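Trehalose-6-phosphate phosphatase (Candida albicans, PDB 5DXI) belongs to the HAD superfamily of phosphatases and holds a magnesium ion and a beryllium trifluoride ion in its phosphatase domain. Local coordinates at residues A[161-164]-A[165-169]; A[288-291]-A[292-296]. One frame throughout, in Å; residues are numbered along the deposited sequence.

Interaction 1: A[161-164]-A[165-169]; sequences KELN and DTVAK
The backbones of E162 and L163 bond forward to T166 and A168 where helix 149-165 ends and the short helix 167-170 begins. This kinked helical joint lies in the smaller alpha/beta unit of the protein, consistent with the cap domain of HAD phosphatases. T166 breaks the helical backbone path between the two helices. A168 N bonds to L163 O at 3.0 Å, with a nearly straight N-H...O angle of 168°. The step is five residues rather than the usual four, so the chain turns through a wider loop here. The amides of D165 and T166 make weaker, bent bonds to the carbonyls of K161, E162 and L163.

The side chain of T166 takes part as well. Its OG1 sits between the backbone N and the carbonyl carbon (chi1 56°), which turns the hydroxyl back to E162 O. OG1 donates to E162 O over 2.7 Å, from a position tilted out of the carbonyl plane. T166 stands at the N-cap position, yet its side chain makes no capping bond. On the exposed side, K161 bends at chi2 and crosses D165 obliquely. Its CE touches OD2 of D165 at 3.1 Å. K161 NZ and D165 OD2 form a salt bridge at 3.6 Å. On the inner side, L163 CD2 meets V167 CG2 at 4.3 Å. L163 and V167 also pack on helix 113-126 and on strand 173-178. The carboxylate of E162 has its partner elsewhere: OE1 is hydrogen-bonded to Y124 OH. A168 sends its methyl back over the end of the first helix, where CB rests 3.7 Å from N164 CA.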
# COMPACT_ATOMS: atom_id res chain seq x y z
N LYS A 161 7.08 -22.14 3.25
CA LYS A 161 6.50 -23.47 3.09
C LYS A 161 5.85 -23.96 4.38
O LYS A 161 4.72 -24.44 4.37
CB LYS A 161 7.58 -24.45 2.63
CG LYS A 161 7.13 -25.89 2.43
CD LYS A 161 6.08 -26.01 1.34
CE LYS A 161 5.77 -27.47 1.03
NZ LYS A 161 4.60 -27.61 0.12
N GLU A 162 6.58 -23.83 5.49
CA GLU A 162 6.12 -24.35 6.76
C GLU A 162 4.90 -23.62 7.29
O GLU A 162 3.97 -24.24 7.80
CB GLU A 162 7.24 -24.29 7.80
CG GLU A 162 6.77 -24.61 9.21
CD GLU A 162 7.90 -24.81 10.19
OE1 GLU A 162 9.07 -24.84 9.75
OE2 GLU A 162 7.61 -24.93 11.40
N LEU A 163 4.91 -22.29 7.18
CA LEU A 163 3.77 -21.49 7.61
C LEU A 163 2.54 -21.88 6.81
O LEU A 163 1.46 -22.05 7.37
CB LEU A 163 4.06 -19.99 7.43
CG LEU A 163 5.06 -19.40 8.42
CD1 LEU A 163 5.52 -18.03 7.95
CD2 LEU A 163 4.40 -19.30 9.79
N ASN A 164 2.74 -22.05 5.51
CA ASN A 164 1.66 -22.36 4.58
C ASN A 164 1.11 -23.78 4.76
O ASN A 164 -0.02 -24.06 4.38
CB ASN A 164 2.14 -22.18 3.14
CG ASN A 164 2.01 -20.74 2.66
OD1 ASN A 164 1.06 -20.04 3.01
ND2 ASN A 164 2.95 -20.31 1.83
N ASP A 165 1.91 -24.67 5.34
CA ASP A 165 1.47 -26.04 5.57
C ASP A 165 0.85 -26.24 6.95
O ASP A 165 0.15 -27.22 7.18
CB ASP A 165 2.64 -27.02 5.40
CG ASP A 165 3.01 -27.24 3.95
OD1 ASP A 165 2.11 -27.18 3.07
OD2 ASP A 165 4.21 -27.45 3.69
N THR A 166 1.11 -25.30 7.86
CA THR A 166 0.60 -25.40 9.22
C THR A 166 -0.41 -24.30 9.55
O THR A 166 -1.62 -24.49 9.40
CB THR A 166 1.75 -25.37 10.25
OG1 THR A 166 2.54 -24.19 10.07
CG2 THR A 166 2.64 -26.59 10.09
N VAL A 167 0.10 -23.16 10.00
CA VAL A 167 -0.73 -22.05 10.44
C VAL A 167 -1.76 -21.62 9.40
O VAL A 167 -2.92 -21.37 9.73
CB VAL A 167 0.13 -20.82 10.82
CG1 VAL A 167 -0.74 -19.66 11.28
CG2 VAL A 167 1.13 -21.19 11.91
N ALA A 168 -1.35 -21.56 8.14
CA ALA A 168 -2.24 -21.06 7.10
C ALA A 168 -3.35 -22.07 6.77
O ALA A 168 -4.37 -21.72 6.17
CB ALA A 168 -1.46 -20.71 5.84
N LYS A 169 -3.16 -23.32 7.19
CA LYS A 169 -4.20 -24.33 7.07
C LYS A 169 -5.17 -24.24 8.24
O LYS A 169 -6.38 -24.38 8.07
CB LYS A 169 -3.59 -25.74 7.01
CG LYS A 169 -2.68 -26.00 5.81
CD LYS A 169 -3.48 -26.36 4.59
CE LYS A 169 -2.59 -26.47 3.35
NZ LYS A 169 -1.87 -27.77 3.31

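Interaction 2: A[288-291]-A[292-296]; sequences RQVL and ETLGL
The carboxylate of E292 presents one face to R288 and Q289, one turn earlier in helix 287-298. This helix packs beside strand 282-284, the end strand of the central sheet of the HAD-type core. Q289 CA lies almost directly over that face, 4.0 Å from E292 CD. Q289 CG is over the same face, 3.9 Å from E292 OE1. CG and CD of R288 stay on that side too but stand off beyond the OE2 edge. Q289 and E292 run side by side, but the amide and carboxylate planes are perpendicular. The guanidinium of R288 is turned only 27° from the carboxylate plane. It stays apart all the same, with R288 NE 5.4 Å from E292 OE2. The salt bridge of E292 is made elsewhere, from OE1 to NH1 of R10 on helix 10-19.

The carbonyl of Q289 is gripped twice. T293 N reaches Q289 O at 2.9 Å, and T293 OG1 reaches the same oxygen at 3.0 Å. The two donors come from opposite faces of the carbonyl plane. The hydroxyl can do this because OG1 lies beside its own backbone N (chi1 -57°). This satisfies the hydroxyl of a buried residue within the helix. On the inner side, V290 and L294 point the same way and both pack on L33. L291 leans on helix 47-58. G295 N bonds to L291 O with an N-H...O angle of 155°, and V290 CG1 touches L294 CD1 at 3.9 Å.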
# COMPACT_ATOMS: atom_id res chain seq x y z
N ARG A 288 12.02 8.05 -6.42
CA ARG A 288 12.42 9.29 -7.07
C ARG A 288 11.43 9.73 -8.16
O ARG A 288 10.97 10.88 -8.19
CB ARG A 288 13.81 9.16 -7.69
CG ARG A 288 14.27 10.44 -8.37
CD ARG A 288 15.64 10.28 -9.01
NE ARG A 288 16.70 10.15 -8.01
CZ ARG A 288 17.97 9.90 -8.30
NH1 ARG A 288 18.34 9.73 -9.57
NH2 ARG A 288 18.87 9.81 -7.33
N GLN A 289 11.10 8.80 -9.06
CA GLN A 289 10.17 9.13 -10.13
C GLN A 289 8.76 9.32 -9.59
O GLN A 289 8.00 10.13 -10.12
CB GLN A 289 10.19 8.05 -11.22
CG GLN A 289 11.48 8.05 -12.04
CD GLN A 289 12.59 7.25 -11.38
OE1 GLN A 289 12.36 6.21 -10.76
NE2 GLN A 289 13.82 7.75 -11.49
N VAL A 290 8.43 8.63 -8.50
CA VAL A 290 7.14 8.85 -7.84
C VAL A 290 7.02 10.31 -7.41
O VAL A 290 6.01 10.97 -7.66
CB VAL A 290 6.93 7.92 -6.62
CG1 VAL A 290 5.63 8.26 -5.91
CG2 VAL A 290 6.94 6.44 -7.04
N LEU A 291 8.05 10.82 -6.75
CA LEU A 291 7.98 12.20 -6.26
C LEU A 291 7.99 13.21 -7.41
O LEU A 291 7.32 14.24 -7.34
CB LEU A 291 9.12 12.49 -5.28
CG LEU A 291 9.18 11.53 -4.08
CD1 LEU A 291 10.18 12.03 -3.01
CD2 LEU A 291 7.80 11.30 -3.50
N GLU A 292 8.72 12.90 -8.48
CA GLU A 292 8.70 13.74 -9.68
C GLU A 292 7.27 13.86 -10.18
O GLU A 292 6.77 14.96 -10.42
CB GLU A 292 9.58 13.17 -10.79
CG GLU A 292 11.07 13.14 -10.48
CD GLU A 292 11.88 12.41 -11.55
OE1 GLU A 292 11.28 11.89 -12.52
OE2 GLU A 292 13.12 12.34 -11.40
N THR A 293 6.60 12.71 -10.29
CA THR A 293 5.23 12.66 -10.79
C THR A 293 4.27 13.37 -9.85
O THR A 293 3.41 14.14 -10.30
CB THR A 293 4.76 11.19 -11.00
OG1 THR A 293 5.65 10.52 -11.89
CG2 THR A 293 3.36 11.16 -11.58
N LEU A 294 4.39 13.11 -8.55
CA LEU A 294 3.50 13.79 -7.60
C LEU A 294 3.82 15.29 -7.58
O LEU A 294 2.90 16.14 -7.50
CB LEU A 294 3.62 13.16 -6.20
CG LEU A 294 3.21 11.68 -6.13
CD1 LEU A 294 3.33 11.14 -4.71
CD2 LEU A 294 1.78 11.48 -6.65
N GLY A 295 5.11 15.62 -7.64
CA GLY A 295 5.55 17.00 -7.74
C GLY A 295 4.95 17.70 -8.95
O GLY A 295 4.52 18.84 -8.87
N LEU A 296 4.92 16.98 -10.07
CA LEU A 296 4.31 17.48 -11.29
C LEU A 296 2.85 17.85 -11.08
O LEU A 296 2.41 18.94 -11.43
CB LEU A 296 4.41 16.42 -12.41
CG LEU A 296 3.74 16.82 -13.73
CD1 LEU A 296 4.57 17.92 -14.39
CD2 LEU A 296 3.51 15.62 -14.67

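How the interactions relate
Interactions 1 and 2 lie on opposite sides of the chain's centre. Their centres are 40 Å apart, and their nearest atoms about 28 Å. They share no helix, strand or sheet. Interaction 1 comes first along the chain, in a unit built round the antiparallel sheet that includes strand 173-178. Interaction 2 follows near the C-terminus, beside the mixed sheet that includes strand 282-284. Only interaction 2 approaches the metal site, with the side chain of V290 about 10 Å from the magnesium ion. The pair therefore marks two separate parts of the protein, consistent with the cap and core of a HAD phosphatase.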